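PDB 5I0F: glycoside hydrolase family 31 from Trueperella pyogenes, which degrades the cyclic glucose tetrasaccharide cycloalternan, probably by a retaining mechanism that passes through a covalent glycosyl-enzyme intermediate. Local coordinates for residues F197-Y200 against K201-K205; Y182-L185 against D186-G189. All blocks are in the same frame, centred on the assembly; numbering follows the deposited sequence.

Contact 1 of 2, residues F197-Y200 against K201-K205; sequences FEQY and KAQGK. With GLC (alpha-D-glucopyranose), chain B.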
ATOM      1  N   PHE A 197      -1.025   5.558   1.232  1.00 17.98           N
ATOM      2  CA  PHE A 197      -1.132   6.328  -0.026  1.00 18.39           C
ATOM      3  C   PHE A 197      -0.937   5.436  -1.233  1.00 18.87           C
ATOM      4  O   PHE A 197      -0.119   4.498  -1.198  1.00 18.66           O
ATOM      5  CB  PHE A 197      -0.111   7.481  -0.055  1.00 17.80           C
ATOM      6  CG  PHE A 197      -0.147   8.276  -1.326  1.00 18.07           C
ATOM      7  CD1 PHE A 197      -1.235   9.084  -1.612  1.00 18.39           C
ATOM      8  CD2 PHE A 197       0.856   8.189  -2.254  1.00 17.55           C
ATOM      9  CE1 PHE A 197      -1.298   9.821  -2.779  1.00 18.64           C
ATOM     10  CE2 PHE A 197       0.798   8.918  -3.439  1.00 18.37           C
ATOM     11  CZ  PHE A 197      -0.295   9.727  -3.714  1.00 18.62           C
ATOM     12  N   GLU A 198      -1.683   5.717  -2.294  1.00 19.47           N
ATOM     13  CA  GLU A 198      -1.504   5.013  -3.554  1.00 20.34           C
ATOM     14  C   GLU A 198      -0.534   5.749  -4.486  1.00 20.47           C
ATOM     15  O   GLU A 198      -0.934   6.651  -5.218  1.00 20.42           O
ATOM     16  CB  GLU A 198      -2.828   4.766  -4.278  1.00 21.50           C
ATOM     17  CG  GLU A 198      -2.618   3.776  -5.418  1.00 22.27           C
ATOM     18  CD  GLU A 198      -3.433   4.025  -6.673  1.00 23.28           C
ATOM     19  OE1 GLU A 198      -4.588   4.503  -6.592  1.00 23.63           O
ATOM     20  OE2 GLU A 198      -2.907   3.669  -7.754  1.00 23.45           O
ATOM     21  N   GLN A 199       0.738   5.356  -4.438  1.00 20.08           N
ATOM     22  CA  GLN A 199       1.752   5.843  -5.369  1.00 20.11           C
ATOM     23  C   GLN A 199       1.810   4.870  -6.525  1.00 20.05           C
ATOM     24  O   GLN A 199       2.275   3.721  -6.348  1.00 19.69           O
ATOM     25  CB  GLN A 199       3.115   5.979  -4.674  1.00 19.98           C
ATOM     26  CG  GLN A 199       4.275   6.349  -5.582  1.00 21.10           C
ATOM     27  CD  GLN A 199       4.049   7.609  -6.361  1.00 22.11           C
ATOM     28  OE1 GLN A 199       3.686   8.642  -5.801  1.00 23.09           O
ATOM     29  NE2 GLN A 199       4.246   7.539  -7.660  1.00 22.86           N
ATOM     30  N   TYR A 200       1.322   5.312  -7.691  1.00 19.55           N
ATOM     31  CA  TYR A 200       1.240   4.451  -8.867  1.00 19.72           C
ATOM     32  C   TYR A 200       2.614   4.428  -9.525  1.00 19.82           C
ATOM     33  O   TYR A 200       3.000   5.377 -10.186  1.00 19.33           O
ATOM     34  CB  TYR A 200       0.143   4.893  -9.849  1.00 20.10           C
ATOM     35  CG  TYR A 200       0.113   4.139 -11.181  1.00 19.85           C
ATOM     36  CD1 TYR A 200      -0.125   2.762 -11.239  1.00 19.54           C
ATOM     37  CD2 TYR A 200       0.305   4.811 -12.384  1.00 20.21           C
ATOM     38  CE1 TYR A 200      -0.151   2.080 -12.460  1.00 19.74           C
ATOM     39  CE2 TYR A 200       0.268   4.145 -13.604  1.00 20.42           C
ATOM     40  CZ  TYR A 200       0.050   2.778 -13.643  1.00 20.35           C
ATOM     41  OH  TYR A 200       0.004   2.121 -14.855  1.00 20.59           O
ATOM     42  N   LYS A 201       3.330   3.331  -9.288  1.00 19.45           N
ATOM     43  CA  LYS A 201       4.682   3.067  -9.797  1.00 19.70           C
ATOM     44  C   LYS A 201       5.740   3.966  -9.156  1.00 19.54           C
ATOM     45  O   LYS A 201       5.429   5.016  -8.567  1.00 19.29           O
ATOM     46  CB  LYS A 201       4.727   3.087 -11.350  1.00 20.86           C
ATOM     47  CG  LYS A 201       3.614   2.224 -11.971  1.00 21.33           C
ATOM     48  CD  LYS A 201       3.745   1.957 -13.465  1.00 22.43           C
ATOM     49  CE  LYS A 201       3.802   3.222 -14.288  1.00 23.51           C
ATOM     50  NZ  LYS A 201       3.884   2.925 -15.747  1.00 24.59           N
ATOM     51  N   ALA A 202       6.994   3.527  -9.269  1.00 19.50           N
ATOM     52  CA  ALA A 202       8.167   4.257  -8.765  1.00 19.88           C
ATOM     53  C   ALA A 202       8.034   4.660  -7.287  1.00 19.47           C
ATOM     54  O   ALA A 202       8.372   5.785  -6.897  1.00 19.59           O
ATOM     55  CB  ALA A 202       8.412   5.492  -9.635  1.00 21.26           C
ATOM     56  N   GLN A 203       7.561   3.734  -6.451  1.00 19.19           N
ATOM     57  CA  GLN A 203       7.375   4.021  -5.025  1.00 19.11           C
ATOM     58  C   GLN A 203       8.715   4.366  -4.346  1.00 20.27           C
ATOM     59  O   GLN A 203       8.763   5.234  -3.453  1.00 20.73           O
ATOM     60  CB  GLN A 203       6.736   2.848  -4.305  1.00 18.76           C
ATOM     61  CG  GLN A 203       5.309   2.491  -4.772  1.00 18.58           C
ATOM     62  CD  GLN A 203       5.255   1.548  -5.987  1.00 18.54           C
ATOM     63  OE1 GLN A 203       6.245   0.903  -6.337  1.00 18.68           O
ATOM     64  NE2 GLN A 203       4.079   1.433  -6.600  1.00 18.31           N
ATOM     65  N   GLY A 204       9.785   3.693  -4.767  1.00 21.13           N
ATOM     66  CA  GLY A 204      11.120   3.947  -4.217  1.00 22.62           C
ATOM     67  C   GLY A 204      11.674   5.307  -4.590  1.00 23.95           C
ATOM     68  O   GLY A 204      12.255   5.984  -3.757  1.00 25.19           O
ATOM     69  N   LYS A 205      11.462   5.730  -5.829  1.00 24.52           N
ATOM     70  CA  LYS A 205      11.886   7.063  -6.264  1.00 26.04           C
ATOM     71  C   LYS A 205      11.157   8.161  -5.522  1.00 25.10           C
ATOM     72  O   LYS A 205      11.728   9.196  -5.228  1.00 24.24           O
ATOM     73  CB  LYS A 205      11.636   7.259  -7.764  1.00 28.75           C
ATOM     74  CG  LYS A 205      12.319   6.244  -8.668  1.00 31.54           C
ATOM     75  CD  LYS A 205      12.117   6.600 -10.148  1.00 34.15           C
ATOM     76  CE  LYS A 205      12.482   5.458 -11.091  1.00 35.90           C
ATOM     77  NZ  LYS A 205      13.946   5.387 -11.391  1.00 37.29           N
TER
HETATM   78  C1  GLC B   2      -4.016   1.735 -12.983  1.00 25.41           C
HETATM   79  C2  GLC B   2      -3.446   0.523 -12.242  1.00 24.85           C
HETATM   80  C3  GLC B   2      -4.226   0.260 -10.960  1.00 24.05           C
HETATM   81  C4  GLC B   2      -4.200   1.506 -10.088  1.00 23.69           C
HETATM   82  C5  GLC B   2      -4.820   2.648 -10.898  1.00 24.16           C
HETATM   83  C6  GLC B   2      -4.881   3.959 -10.132  1.00 24.21           C
HETATM   84  O2  GLC B   2      -3.473  -0.618 -13.105  1.00 23.26           O
HETATM   85  O3  GLC B   2      -3.637  -0.848 -10.262  1.00 23.19           O
HETATM   86  O4  GLC B   2      -4.913   1.271  -8.857  1.00 22.41           O
HETATM   87  O5  GLC B   2      -4.079   2.869 -12.114  1.00 25.23           O
HETATM   88  O6  GLC B   2      -3.581   4.545  -9.964  1.00 24.36           O
HETATM   89  O   HOH W   1       1.233   3.047 -17.027  1.00 29.76           O
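The aliphatic chain of Lys-201 lies along the ring of Tyr-200, both side chains pointing the same way. This CH-pi contact sets Lys-201 CG over the ring, 3.8 Å from the centroid and 10° off the normal; farther out, CE comes within 3.7 Å of Tyr-200 CE2. With chi1 of Tyr-200 at 173°, CG is trans to the backbone N and the ring stands between lysine and sugar: the glucose lies over the opposite face, its O5 offset toward the rim.

Two amide hydrogen bonds fix the backbone of the turn. Gln-199 NE2 gives a nearly straight bond of 2.9 Å to Lys-201 O, with the acceptor in the plane of the Gln-199 amide; the bend at chi2 folds the side chain back to that carbonyl. In the other direction Gln-203 NE2 donates to Gln-199 O at 2.9 Å, with an N-H...O angle of 148° and the donor somewhat tilted from the carbonyl plane. The same NE2 is hydrogen-bonded to Asp-532 O, which ties the start of helix 203-206 to the barrel.

A water joins the polar ends of Tyr-200 and Lys-201, donating to Tyr-200 OH and accepting from Lys-201 NZ. Each end has a protein partner as well, Glu-593 for the hydroxyl and Asp-534 for the ammonium group.

On the sugar side, Glu-198 OE2 takes a very short bond of 2.5 Å from glucose O6 and a weak one from O4. Glu-198 and Tyr-200 thus belong to the glycan pocket: the carboxylate holds mainly O6 while the ring forms a wall. Lys-201 backs that wall and the two glutamine bonds brace the backbone at its base, consistent with a sugar-facing ring held partly by the turn and partly by barrel residues.

Contact 2 of 2, residues Y182-L185 against D186-G189; sequences YDQL and DQRG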
ATOM      1  N   TYR A 182      10.469   1.021  -0.176  1.00 16.83           N
ATOM      2  CA  TYR A 182      10.946   0.683  -1.512  1.00 17.21           C
ATOM      3  C   TYR A 182      12.295   1.300  -1.883  1.00 17.92           C
ATOM      4  O   TYR A 182      12.846   0.992  -2.936  1.00 18.22           O
ATOM      5  CB  TYR A 182       9.909   1.173  -2.529  1.00 16.98           C
ATOM      6  CG  TYR A 182       8.570   0.481  -2.426  1.00 16.53           C
ATOM      7  CD1 TYR A 182       7.633   0.864  -1.458  1.00 16.67           C
ATOM      8  CD2 TYR A 182       8.211  -0.512  -3.319  1.00 16.26           C
ATOM      9  CE1 TYR A 182       6.395   0.237  -1.367  1.00 16.45           C
ATOM     10  CE2 TYR A 182       6.990  -1.125  -3.230  1.00 16.13           C
ATOM     11  CZ  TYR A 182       6.082  -0.734  -2.253  1.00 16.02           C
ATOM     12  OH  TYR A 182       4.850  -1.322  -2.177  1.00 16.70           O
ATOM     13  N   ASP A 183      12.807   2.175  -1.033  1.00 18.65           N
ATOM     14  CA  ASP A 183      13.987   2.973  -1.353  1.00 19.78           C
ATOM     15  C   ASP A 183      15.232   2.350  -0.797  1.00 20.35           C
ATOM     16  O   ASP A 183      16.184   2.131  -1.541  1.00 20.44           O
ATOM     17  CB  ASP A 183      13.836   4.458  -0.947  1.00 20.29           C
ATOM     18  CG  ASP A 183      13.319   4.685   0.478  1.00 20.58           C
ATOM     19  OD1 ASP A 183      13.086   3.728   1.253  1.00 20.27           O
ATOM     20  OD2 ASP A 183      13.160   5.882   0.823  1.00 21.91           O
ATOM     21  N   GLN A 184      15.251   2.056   0.497  1.00 20.35           N
ATOM     22  CA  GLN A 184      16.420   1.394   1.095  1.00 21.78           C
ATOM     23  C   GLN A 184      16.041   0.706   2.389  1.00 20.93           C
ATOM     24  O   GLN A 184      15.032   1.057   3.040  1.00 20.04           O
ATOM     25  CB  GLN A 184      17.585   2.389   1.304  1.00 23.72           C
ATOM     26  CG  GLN A 184      17.208   3.650   2.046  1.00 24.77           C
ATOM     27  CD  GLN A 184      18.300   4.731   1.986  1.00 25.78           C
ATOM     28  OE1 GLN A 184      18.569   5.310   0.948  1.00 27.85           O
ATOM     29  NE2 GLN A 184      18.900   5.008   3.106  1.00 25.76           N
ATOM     30  N   LEU A 185      16.847  -0.286   2.752  1.00 20.76           N
ATOM     31  CA  LEU A 185      16.617  -1.069   3.970  1.00 21.09           C
ATOM     32  C   LEU A 185      16.833  -0.235   5.235  1.00 21.38           C
ATOM     33  O   LEU A 185      15.973  -0.207   6.131  1.00 20.20           O
ATOM     34  CB  LEU A 185      17.546  -2.290   4.003  1.00 21.84           C
ATOM     35  CG  LEU A 185      17.571  -3.170   5.259  1.00 22.52           C
ATOM     36  CD1 LEU A 185      16.220  -3.801   5.474  1.00 22.95           C
ATOM     37  CD2 LEU A 185      18.650  -4.246   5.175  1.00 23.19           C
ATOM     38  N   ASP A 186      17.999   0.415   5.306  1.00 21.13           N
ATOM     39  CA  ASP A 186      18.354   1.247   6.448  1.00 21.29           C
ATOM     40  C   ASP A 186      17.814   2.656   6.182  1.00 21.25           C
ATOM     41  O   ASP A 186      18.263   3.354   5.270  1.00 21.09           O
ATOM     42  CB  ASP A 186      19.879   1.236   6.632  1.00 22.27           C
ATOM     43  CG  ASP A 186      20.347   1.947   7.886  1.00 23.01           C
ATOM     44  OD1 ASP A 186      19.542   2.560   8.648  1.00 22.41           O
ATOM     45  OD2 ASP A 186      21.582   1.897   8.085  1.00 23.93           O
ATOM     46  N   GLN A 187      16.842   3.064   6.981  1.00 20.95           N
ATOM     47  CA  GLN A 187      16.228   4.365   6.842  1.00 21.38           C
ATOM     48  C   GLN A 187      17.014   5.509   7.507  1.00 21.55           C
ATOM     49  O   GLN A 187      16.654   6.680   7.362  1.00 21.37           O
ATOM     50  CB  GLN A 187      14.815   4.312   7.399  1.00 21.68           C
ATOM     51  CG  GLN A 187      13.925   3.356   6.617  1.00 21.68           C
ATOM     52  CD  GLN A 187      13.464   3.945   5.309  1.00 22.05           C
ATOM     53  OE1 GLN A 187      12.872   5.031   5.279  1.00 22.59           O
ATOM     54  NE2 GLN A 187      13.719   3.238   4.214  1.00 22.23           N
ATOM     55  N   ARG A 188      18.092   5.199   8.212  1.00 22.18           N
ATOM     56  CA  ARG A 188      18.913   6.279   8.803  1.00 22.05           C
ATOM     57  C   ARG A 188      19.393   7.256   7.741  1.00 22.07           C
ATOM     58  O   ARG A 188      19.856   6.842   6.668  1.00 21.96           O
ATOM     59  CB  ARG A 188      20.083   5.723   9.578  1.00 22.58           C
ATOM     60  CG  ARG A 188      20.824   6.804  10.346  1.00 23.40           C
ATOM     61  CD  ARG A 188      21.831   6.220  11.313  1.00 24.09           C
ATOM     62  NE  ARG A 188      22.370   7.303  12.123  1.00 24.86           N
ATOM     63  CZ  ARG A 188      23.037   7.153  13.259  1.00 25.34           C
ATOM     64  NH1 ARG A 188      23.277   5.941  13.764  1.00 24.66           N
ATOM     65  NH2 ARG A 188      23.444   8.246  13.906  1.00 25.64           N
ATOM     66  N   GLY A 189      19.276   8.553   8.043  1.00 21.82           N
ATOM     67  CA  GLY A 189      19.612   9.607   7.091  1.00 22.43           C
ATOM     68  C   GLY A 189      18.447  10.171   6.285  1.00 22.13           C
ATOM     69  O   GLY A 189      18.614  11.171   5.583  1.00 22.49           O
TER
HETATM   70  O   HOH W   2      11.961   6.484   3.170  1.00 22.46           O
HETATM   71  O   HOH W   3      20.602   7.339   4.008  1.00 30.32           O
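Gln-187 NE2 bridges two acceptors of the preceding residues, Asp-183 OD1 at 3.1 Å and Gln-184 O at 2.8 Å. Both lie in its amide plane, so each N-H has its own partner, the one to the carboxylate being the straighter (162°). The bend at chi2 (-77°) turns the amide back toward Asp-183 and Gln-184. Gln-184 reaches forward instead: its NE2 meets Asp-186 O at 2.8 Å, head-on to the carbonyl, and the two glutamine amides are turned 73° against each other.

The next layer holds these groups in place. Asp-183 OD1 also accepts from Gln-184 N, on the same face of the carboxylate as Gln-187 NE2, while OD2 is hydrogen-bonded to His-207. One water donates to both Asp-183 OD2 and Gln-187 OE1; another links Gln-184 NE2 to Arg-188 O. Asp-186 OD1 receives Arg-188 N at 3.0 Å from above its plane, and OD2 is held by His-174.

Farther out, Leu-185 packs on helix 537-551 and on Val-176, and Arg-188 is hydrogen-bonded to Ser-245 O. The bond from Arg-188 N to Asp-186 OD1 closes an Asx turn, here within the loop that connects strand 174-179 with strand 191-194, members of two different beta-sheets.

How the contacts relate
Contact 2 comes first along the chain, in the loop between strands 174-179 and 191-194; contact 1 follows in the loop from strand 191-194 into helix 203-206. Their centres are 15 Å apart, yet they touch: Gln-203 and Gly-204 of the short helix pack on Tyr-182, and Gly-204 O lies against Asp-183 CB. Both also meet the family 31 barrel domain, contact 1 through the loop at Asp-532 to Asp-534 and contact 2 through helix 537-551. Contact 1, through Glu-198 and Tyr-200, forms part of the glycan pocket, while contact 2, farther from the chain centre, sets the loop between two sheets against helix 537-551.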